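VipE (Legionella pneumophila subsp. pneumophila str. Philadelphia 1, PDB 4QN8) is an effector of unknown biochemical function that probably acts in the bacterium's dealings with its host cell, represented here by its helical N-terminal part. Local coordinates at residues 106-111 / 120-125; 95-100 / 126-131; 13-18 / 29-34. All coordinates share one frame; numbering follows the deposited sequence.

How the contacts relate
Contacts 1 and 2 form one continuous patch of the helical domain, whereas contact 3 stands apart. Contact 1 (106-111 with 120-125) falls within the span of chain that contact 2 (95-100 with 126-131) brings together, and their centres are 12 Å apart. They touch directly: His122 O lies 3.4 Å from Val128 CG2, and Leu108 CD2 lies 3.8 Å from Met98 CE. Contact 3 (13-18 with 29-34) closes earlier in the chain. Its centre is 19 Å from that of contact 1 and 21 Å from that of contact 2, with nearest atoms about 6 and 8 Å away. Helices 75-88 and 103-114 neighbour both regions. No ligand or active site is identified.

Contact 1: residues 106-111 / 120-125; sequences AFLAFE and EEHFNS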
loop_
_atom_site.group_PDB
_atom_site.type_symbol
_atom_site.label_atom_id
_atom_site.label_comp_id
_atom_site.label_asym_id
_atom_site.label_seq_id
_atom_site.Cartn_x
_atom_site.Cartn_y
_atom_site.Cartn_z
ATOM N N ALA A 106 -0.519 1.330 -1.372
ATOM C CA ALA A 106 -1.424 1.700 -0.287
ATOM C C ALA A 106 -0.733 2.425 0.865
ATOM O O ALA A 106 -1.285 3.372 1.420
ATOM C CB ALA A 106 -2.198 0.504 0.225
ATOM N N PHE A 107 0.464 1.980 1.237
ATOM C CA PHE A 107 1.222 2.663 2.279
ATOM C C PHE A 107 1.560 4.090 1.849
ATOM O O PHE A 107 1.442 5.031 2.650
ATOM C CB PHE A 107 2.501 1.891 2.601
ATOM C CG PHE A 107 2.430 1.117 3.882
ATOM C CD1 PHE A 107 1.592 0.019 4.004
ATOM C CD2 PHE A 107 3.205 1.488 4.961
ATOM C CE1 PHE A 107 1.520 -0.688 5.187
ATOM C CE2 PHE A 107 3.142 0.781 6.152
ATOM C CZ PHE A 107 2.288 -0.307 6.262
ATOM N N LEU A 108 1.973 4.257 0.598
ATOM C CA LEU A 108 2.284 5.598 0.087
ATOM C C LEU A 108 1.045 6.490 0.121
ATOM O O LEU A 108 1.110 7.646 0.547
ATOM C CB LEU A 108 2.861 5.528 -1.338
ATOM C CG LEU A 108 3.169 6.836 -2.082
ATOM C CD1 LEU A 108 4.151 7.698 -1.306
ATOM C CD2 LEU A 108 3.764 6.513 -3.453
ATOM N N ALA A 109 -0.085 5.949 -0.334
ATOM C CA ALA A 109 -1.355 6.682 -0.307
ATOM C C ALA A 109 -1.776 7.069 1.110
ATOM O O ALA A 109 -2.340 8.141 1.324
ATOM C CB ALA A 109 -2.454 5.875 -0.977
ATOM N N PHE A 110 -1.522 6.195 2.070
ATOM C CA PHE A 110 -1.912 6.469 3.445
ATOM C C PHE A 110 -1.046 7.589 3.992
ATOM O O PHE A 110 -1.528 8.497 4.685
ATOM C CB PHE A 110 -1.740 5.206 4.280
ATOM C CG PHE A 110 -2.179 5.352 5.701
ATOM C CD1 PHE A 110 -3.508 5.151 6.052
ATOM C CD2 PHE A 110 -1.266 5.683 6.687
ATOM C CE1 PHE A 110 -3.916 5.272 7.373
ATOM C CE2 PHE A 110 -1.664 5.799 8.016
ATOM C CZ PHE A 110 -2.994 5.594 8.358
ATOM N N GLU A 111 0.244 7.527 3.687
ATOM C CA GLU A 111 1.130 8.594 4.118
ATOM C C GLU A 111 0.762 9.902 3.436
ATOM O O GLU A 111 0.846 10.968 4.061
ATOM C CB GLU A 111 2.617 8.257 3.905
ATOM C CG GLU A 111 3.527 9.203 4.709
ATOM C CD GLU A 111 5.005 9.002 4.424
ATOM O OE1 GLU A 111 5.364 7.970 3.812
ATOM O OE2 GLU A 111 5.817 9.871 4.837
ATOM N N GLU A 120 5.829 13.528 0.246
ATOM C CA GLU A 120 6.304 14.081 -1.018
ATOM C C GLU A 120 7.731 13.643 -1.362
ATOM O O GLU A 120 8.088 13.538 -2.541
ATOM C CB GLU A 120 6.207 15.609 -0.994
ATOM C CG GLU A 120 6.476 16.258 -2.321
ATOM C CD GLU A 120 5.466 15.875 -3.391
ATOM O OE1 GLU A 120 4.388 15.309 -3.064
ATOM O OE2 GLU A 120 5.754 16.156 -4.569
ATOM N N GLU A 121 8.536 13.367 -0.341
ATOM C CA GLU A 121 9.929 12.981 -0.557
ATOM C C GLU A 121 10.088 11.648 -1.310
ATOM O O GLU A 121 11.140 11.382 -1.893
ATOM C CB GLU A 121 10.679 12.937 0.777
ATOM C CG GLU A 121 10.654 14.257 1.551
ATOM C CD GLU A 121 11.310 14.146 2.921
ATOM O OE1 GLU A 121 11.946 13.101 3.195
ATOM O OE2 GLU A 121 11.189 15.104 3.723
ATOM N N HIS A 122 9.052 10.821 -1.298
ATOM C CA HIS A 122 9.122 9.506 -1.947
ATOM C C HIS A 122 9.216 9.630 -3.462
ATOM O O HIS A 122 9.715 8.721 -4.137
ATOM C CB HIS A 122 7.912 8.642 -1.603
ATOM C CG HIS A 122 7.851 8.214 -0.174
ATOM N ND1 HIS A 122 8.889 7.556 0.452
ATOM C CD2 HIS A 122 6.864 8.327 0.746
ATOM C CE1 HIS A 122 8.542 7.295 1.706
ATOM N NE2 HIS A 122 7.319 7.744 1.899
ATOM N N PHE A 123 8.741 10.751 -4.001
ATOM C CA PHE A 123 8.762 10.952 -5.452
ATOM C C PHE A 123 10.141 11.317 -5.962
ATOM O O PHE A 123 10.357 11.379 -7.169
ATOM C CB PHE A 123 7.718 11.992 -5.868
ATOM C CG PHE A 123 6.319 11.579 -5.520
ATOM C CD1 PHE A 123 5.594 10.754 -6.365
ATOM C CD2 PHE A 123 5.749 11.958 -4.319
ATOM C CE1 PHE A 123 4.310 10.348 -6.033
ATOM C CE2 PHE A 123 4.466 11.554 -3.982
ATOM C CZ PHE A 123 3.749 10.747 -4.835
ATOM N N ASN A 124 11.063 11.552 -5.034
ATOM C CA ASN A 124 12.468 11.787 -5.352
ATOM C C ASN A 124 13.322 10.520 -5.313
ATOM O O ASN A 124 14.509 10.551 -5.655
ATOM C CB ASN A 124 13.058 12.821 -4.389
ATOM C CG ASN A 124 12.520 14.211 -4.628
ATOM O OD1 ASN A 124 12.156 14.563 -5.754
ATOM N ND2 ASN A 124 12.467 15.017 -3.569
ATOM N N SER A 125 12.718 9.411 -4.900
ATOM C CA SER A 125 13.451 8.175 -4.662
ATOM C C SER A 125 13.921 7.585 -5.990
ATOM O O SER A 125 13.300 7.828 -7.036
ATOM C CB SER A 125 12.560 7.170 -3.926
ATOM O OG SER A 125 11.462 6.796 -4.752
#
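Leu108 and His122 bring their backbones to 8.1 Å, CA to CA, where a turn of helix 103-114 faces the short 3-10 turn at 121-124. Glu111, about one turn beyond Leu108, presents its carboxylate to the same histidine. Its CG lies anti to the backbone N (chi1 -164°) and the chain continues extended, so that the carboxylate reaches well out from the helix. The ring of His122 donates from NE2 to Glu111 OE1 over 2.7 Å, with a moderately bent N-H...O angle of 153°. The acceptor sits almost exactly in the imidazole plane, but the nitrogen approaches the syn side of the carboxylate from 31° out of its plane; the two flat groups stand nearly perpendicular. Glu111 OE2 is taken by His79 ND1, and the His79 ring also stacks on His122, so one buried carboxylate is shared between two histidines that pack on each other. Held at both oxygens, the carboxylate should have little freedom to rotate.

Beside this polar pair, Leu108 sends CD1 against the histidine, 3.5 Å from His122 CD2 and 3.9 Å from His122 CB, the two side chains sliding past each other in opposite directions. Its other methyl, CD2, makes a looser contact 4.5 Å from Phe123 CZ. At the end of the turn, His122 O receives both Ser125 OG, at 2.7 Å, and Ser125 N; Ser125 is the N-cap of helix 126-131, where its hydroxyl also has a weak bond to Val128 N.

Helix 75-88 borders the histidine through Thr82 and Ser83 as well as His79. Helix 135-154 meets the apolar part, with Leu146 against both Leu108 and Phe123, and the turn after helix 116-119 is thereby seated between those two helices and helix 103-114.

Contact 2: residues 95-100 / 126-131; sequences NTFMRG and TRVRTE
Phe97 projects from its loop into the angle between Arg127 and Glu131. The guanidinium of Arg127 lies flat over the ring, the planes 27° apart, in an off-centre cation-pi stack with CZ 4.4 Å from the centroid of the Phe97 ring. The aliphatic part of the same side chain shares that face: Arg127 CG makes a CH-pi contact 4.1 Å from the Phe97 centroid. A bend at chi2 (78°) is what folds the arginine over the ring, and CG of the selenomethionine Met98 covers the opposite face.

Glu131 crosses Phe97 at about a right angle, with its CD 3.5 Å from Phe97 CB. Its OE1 receives Arg127 NE through the anti lone pair, in a nearly straight hydrogen bond of 3.2 Å that is part of a salt bridge spanning one helical turn, i to i+4. Together with Arg127 NH1 bonding to Ser89 O, this bridge holds the guanidinium in place on the ring. The cation-pi stack, with its intrahelical ion pair, joins the loop between helices 75-88 and 103-114 to the short helix 126-131.

Val128 CG2 approaches the Phe97 ring at its edge, 4.3 Å from CE2, and Ile86 of helix 75-88 also touches both residues. A water accepts from Thr96 N at 3.0 Å and donates to Glu131 OE2.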
loop_
_atom_site.group_PDB
_atom_site.type_symbol
_atom_site.label_atom_id
_atom_site.label_comp_id
_atom_site.label_asym_id
_atom_site.label_seq_id
_atom_site.Cartn_x
_atom_site.Cartn_y
_atom_site.Cartn_z
ATOM N N ASN A 95 6.805 -0.949 -16.958
ATOM C CA ASN A 95 5.726 0.023 -16.839
ATOM C C ASN A 95 4.547 -0.506 -15.998
ATOM O O ASN A 95 3.389 -0.184 -16.254
ATOM C CB ASN A 95 5.280 0.464 -18.241
ATOM C CG ASN A 95 4.422 1.703 -18.223
ATOM O OD1 ASN A 95 4.902 2.800 -17.932
ATOM N ND2 ASN A 95 3.141 1.538 -18.541
ATOM N N THR A 96 4.858 -1.302 -14.977
ATOM C CA THR A 96 3.836 -1.863 -14.086
ATOM C C THR A 96 3.931 -1.399 -12.618
ATOM O O THR A 96 2.986 -1.563 -11.834
ATOM C CB THR A 96 3.875 -3.400 -14.114
ATOM O OG1 THR A 96 5.185 -3.844 -13.740
ATOM C CG2 THR A 96 3.544 -3.917 -15.503
ATOM N N PHE A 97 5.075 -0.845 -12.229
ATOM C CA PHE A 97 5.247 -0.395 -10.849
ATOM C C PHE A 97 4.149 0.621 -10.502
ATOM O O PHE A 97 3.929 1.569 -11.257
ATOM C CB PHE A 97 6.648 0.201 -10.665
ATOM C CG PHE A 97 6.943 0.660 -9.256
ATOM C CD1 PHE A 97 7.093 -0.257 -8.230
ATOM C CD2 PHE A 97 7.101 2.009 -8.968
ATOM C CE1 PHE A 97 7.387 0.163 -6.937
ATOM C CE2 PHE A 97 7.395 2.432 -7.683
ATOM C CZ PHE A 97 7.530 1.503 -6.662
HETATM N N MSE A 98 3.446 0.372 -9.391
HETATM C CA MSE A 98 2.350 1.204 -8.853
HETATM C C MSE A 98 0.996 1.142 -9.563
HETATM O O MSE A 98 0.031 1.744 -9.087
HETATM C CB MSE A 98 2.761 2.673 -8.683
HETATM C CG MSE A 98 3.872 2.914 -7.709
HETATM SE SE MSE A 98 3.086 3.133 -5.943
HETATM C CE MSE A 98 4.705 3.138 -4.820
ATOM N N ARG A 99 0.903 0.444 -10.688
ATOM C CA ARG A 99 -0.368 0.354 -11.404
ATOM C C ARG A 99 -1.240 -0.756 -10.816
ATOM O O ARG A 99 -2.461 -0.625 -10.745
ATOM C CB ARG A 99 -0.166 0.103 -12.905
ATOM C CG ARG A 99 1.166 0.575 -13.494
ATOM C CD ARG A 99 1.407 2.062 -13.318
ATOM N NE ARG A 99 2.019 2.691 -14.492
ATOM C CZ ARG A 99 3.325 2.720 -14.757
ATOM N NH1 ARG A 99 4.205 2.128 -13.955
ATOM N NH2 ARG A 99 3.755 3.343 -15.847
ATOM N N GLY A 100 -0.607 -1.853 -10.409
ATOM C CA GLY A 100 -1.328 -2.962 -9.821
ATOM C C GLY A 100 -1.717 -2.616 -8.399
ATOM O O GLY A 100 -1.205 -1.646 -7.823
ATOM N N THR A 126 15.010 6.818 -5.947
ATOM C CA THR A 126 15.571 6.215 -7.158
ATOM C C THR A 126 14.521 5.384 -7.894
ATOM O O THR A 126 14.408 5.451 -9.118
ATOM C CB THR A 126 16.792 5.328 -6.829
ATOM O OG1 THR A 126 17.818 6.127 -6.215
ATOM C CG2 THR A 126 17.356 4.689 -8.095
ATOM N N ARG A 127 13.740 4.608 -7.152
ATOM C CA ARG A 127 12.787 3.710 -7.800
ATOM C C ARG A 127 11.660 4.500 -8.473
ATOM O O ARG A 127 11.290 4.208 -9.615
ATOM C CB ARG A 127 12.210 2.706 -6.799
ATOM C CG ARG A 127 11.275 1.664 -7.412
ATOM C CD ARG A 127 12.068 0.588 -8.120
ATOM N NE ARG A 127 11.223 -0.482 -8.660
ATOM C CZ ARG A 127 10.795 -1.533 -7.959
ATOM N NH1 ARG A 127 11.110 -1.651 -6.678
ATOM N NH2 ARG A 127 10.035 -2.460 -8.536
ATOM N N VAL A 128 11.123 5.509 -7.794
ATOM C CA VAL A 128 10.011 6.255 -8.388
ATOM C C VAL A 128 10.516 7.066 -9.570
ATOM O O VAL A 128 9.851 7.156 -10.602
ATOM C CB VAL A 128 9.304 7.161 -7.363
ATOM C CG1 VAL A 128 8.318 8.118 -8.053
ATOM C CG2 VAL A 128 8.592 6.315 -6.310
ATOM N N ARG A 129 11.705 7.642 -9.430
ATOM C CA ARG A 129 12.293 8.372 -10.549
ATOM C C ARG A 129 12.548 7.472 -11.745
ATOM O O ARG A 129 12.318 7.877 -12.880
ATOM C CB ARG A 129 13.576 9.091 -10.147
ATOM C CG ARG A 129 13.333 10.361 -9.372
ATOM N N THR A 130 13.018 6.252 -11.500
ATOM C CA THR A 130 13.280 5.322 -12.603
ATOM C C THR A 130 11.997 4.958 -13.343
ATOM O O THR A 130 11.964 4.933 -14.582
ATOM C CB THR A 130 13.931 4.016 -12.100
ATOM O OG1 THR A 130 15.225 4.303 -11.560
ATOM C CG2 THR A 130 14.079 3.006 -13.241
ATOM N N GLU A 131 10.947 4.683 -12.575
ATOM C CA GLU A 131 9.698 4.130 -13.102
ATOM C C GLU A 131 8.752 5.209 -13.623
ATOM O O GLU A 131 7.867 4.924 -14.434
ATOM C CB GLU A 131 8.985 3.330 -12.004
ATOM C CG GLU A 131 9.809 2.185 -11.416
ATOM C CD GLU A 131 9.686 0.895 -12.193
ATOM O OE1 GLU A 131 10.044 -0.162 -11.622
ATOM O OE2 GLU A 131 9.231 0.926 -13.365
HETATM O O HOH W 1 7.627 -0.913 -13.922
HETATM O O HOH W 2 7.041 2.385 -14.705
#

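Contact 3: residues 13-18 / 29-34; sequences NTYGAS and LIILLD
Tyr15 and Leu32 meet because their first torsions turn them toward each other between the two helices: the ring of Tyr15 stands anti to its own carbonyl carbon (chi1 -66°), while CG of Leu32 points opposite the backbone N (chi1 -179°), and the second torsion places its branch CD1 over the tyrosine. That methyl forms a CH-pi contact, 3.8 Å from the centroid of the Tyr15 ring and 16° off its normal. It is shifted toward the rim, where Tyr15 CD2 is the closest ring atom at 3.6 Å. The two side chains pass each other in opposite directions.

Thr14 CG2 covers the opposite face from within the same helix, 3.7 Å above the ring plane, and the aromatic ring is clasped between two methyl groups. Farther out, Ile31 CG2 comes to 3.8 Å from Tyr15 OH, its side chain crossing the tyrosine at about a right angle near the exposed side of the contact.

Helices 6-20 and 26-32 run in broadly opposite directions as a helical hairpin, and a backbone hydrogen bond between Ser18, near the end of helix 6-20, and Ile24 in the connection closes the turn. Leu32 also packs on Leu103 of helix 103-114, and Leu29 rests on helix 75-88, which tie the hairpin to the domain.

With a methyl set against a ring face, the contact is mainly dispersion with a weak CH-pi component, and involves no formal charge.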
loop_
_atom_site.group_PDB
_atom_site.type_symbol
_atom_site.label_atom_id
_atom_site.label_comp_id
_atom_site.label_asym_id
_atom_site.label_seq_id
_atom_site.Cartn_x
_atom_site.Cartn_y
_atom_site.Cartn_z
ATOM N N ASN A 13 -2.010 -10.257 12.617
ATOM C CA ASN A 13 -1.562 -11.177 13.646
ATOM C C ASN A 13 -0.141 -11.652 13.360
ATOM O O ASN A 13 0.684 -11.776 14.266
ATOM C CB ASN A 13 -2.508 -12.377 13.738
ATOM C CG ASN A 13 -2.008 -13.427 14.696
ATOM O OD1 ASN A 13 -1.938 -13.191 15.906
ATOM N ND2 ASN A 13 -1.655 -14.603 14.163
ATOM N N THR A 14 0.143 -11.919 12.094
ATOM C CA THR A 14 1.454 -12.423 11.716
ATOM C C THR A 14 2.483 -11.283 11.654
ATOM O O THR A 14 3.557 -11.368 12.251
ATOM C CB THR A 14 1.375 -13.172 10.375
ATOM O OG1 THR A 14 0.597 -14.362 10.551
ATOM C CG2 THR A 14 2.767 -13.542 9.859
ATOM N N TYR A 15 2.130 -10.198 10.976
ATOM C CA TYR A 15 3.104 -9.170 10.627
ATOM C C TYR A 15 3.058 -7.879 11.454
ATOM O O TYR A 15 3.978 -7.060 11.371
ATOM C CB TYR A 15 2.945 -8.821 9.150
ATOM C CG TYR A 15 3.308 -9.936 8.198
ATOM C CD1 TYR A 15 4.633 -10.264 7.963
ATOM C CD2 TYR A 15 2.324 -10.637 7.502
ATOM C CE1 TYR A 15 4.979 -11.267 7.068
ATOM C CE2 TYR A 15 2.660 -11.648 6.607
ATOM C CZ TYR A 15 3.990 -11.955 6.400
ATOM O OH TYR A 15 4.346 -12.953 5.517
ATOM N N GLY A 16 1.997 -7.680 12.233
ATOM C CA GLY A 16 1.753 -6.384 12.852
ATOM C C GLY A 16 2.839 -5.899 13.794
ATOM O O GLY A 16 3.222 -4.722 13.766
ATOM N N ALA A 17 3.339 -6.798 14.634
ATOM C CA ALA A 17 4.310 -6.400 15.648
ATOM C C ALA A 17 5.612 -5.911 15.019
ATOM O O ALA A 17 6.227 -4.966 15.518
ATOM C CB ALA A 17 4.577 -7.535 16.609
ATOM N N SER A 18 6.036 -6.561 13.941
ATOM C CA SER A 18 7.335 -6.240 13.345
ATOM C C SER A 18 7.239 -5.081 12.368
ATOM O O SER A 18 8.261 -4.510 11.975
ATOM C CB SER A 18 7.989 -7.464 12.691
ATOM O OG SER A 18 7.245 -7.913 11.579
ATOM N N LEU A 29 9.975 -8.476 4.782
ATOM C CA LEU A 29 9.276 -7.375 4.125
ATOM C C LEU A 29 9.076 -7.727 2.643
ATOM O O LEU A 29 8.028 -7.470 2.052
ATOM C CB LEU A 29 10.084 -6.080 4.277
ATOM C CG LEU A 29 9.426 -4.774 3.827
ATOM C CD1 LEU A 29 8.038 -4.622 4.432
ATOM C CD2 LEU A 29 10.296 -3.575 4.211
ATOM N N ILE A 30 10.079 -8.354 2.056
ATOM C CA ILE A 30 9.985 -8.787 0.667
ATOM C C ILE A 30 8.849 -9.806 0.535
ATOM O O ILE A 30 8.060 -9.759 -0.417
ATOM C CB ILE A 30 11.334 -9.351 0.212
ATOM C CG1 ILE A 30 12.261 -8.192 -0.155
ATOM C CG2 ILE A 30 11.175 -10.307 -0.967
ATOM C CD1 ILE A 30 13.735 -8.585 -0.242
ATOM N N ILE A 31 8.749 -10.714 1.498
ATOM C CA ILE A 31 7.686 -11.720 1.472
ATOM C C ILE A 31 6.307 -11.061 1.637
ATOM O O ILE A 31 5.342 -11.415 0.952
ATOM C CB ILE A 31 7.928 -12.829 2.530
ATOM C CG1 ILE A 31 9.141 -13.677 2.123
ATOM C CG2 ILE A 31 6.708 -13.714 2.680
ATOM C CD1 ILE A 31 9.614 -14.661 3.190
ATOM N N LEU A 32 6.216 -10.095 2.542
ATOM C CA LEU A 32 4.980 -9.355 2.742
ATOM C C LEU A 32 4.559 -8.644 1.451
ATOM O O LEU A 32 3.367 -8.548 1.144
ATOM C CB LEU A 32 5.166 -8.339 3.878
ATOM C CG LEU A 32 3.958 -7.476 4.236
ATOM C CD1 LEU A 32 2.792 -8.363 4.714
ATOM C CD2 LEU A 32 4.322 -6.436 5.317
ATOM N N LEU A 33 5.547 -8.190 0.686
ATOM C CA LEU A 33 5.301 -7.465 -0.559
ATOM C C LEU A 33 5.013 -8.384 -1.762
ATOM O O LEU A 33 4.791 -7.903 -2.866
ATOM C CB LEU A 33 6.498 -6.544 -0.847
ATOM C CG LEU A 33 6.638 -5.366 0.117
ATOM C CD1 LEU A 33 8.041 -4.723 0.058
ATOM C CD2 LEU A 33 5.562 -4.328 -0.154
ATOM N N ASP A 34 5.031 -9.704 -1.557
ATOM C CA ASP A 34 4.657 -10.648 -2.611
ATOM C C ASP A 34 3.274 -10.255 -3.136
ATOM O O ASP A 34 2.349 -10.032 -2.359
ATOM C CB ASP A 34 4.660 -12.098 -2.075
ATOM C CG ASP A 34 4.322 -13.143 -3.150
ATOM O OD1 ASP A 34 3.303 -13.002 -3.858
ATOM O OD2 ASP A 34 5.065 -14.145 -3.264
#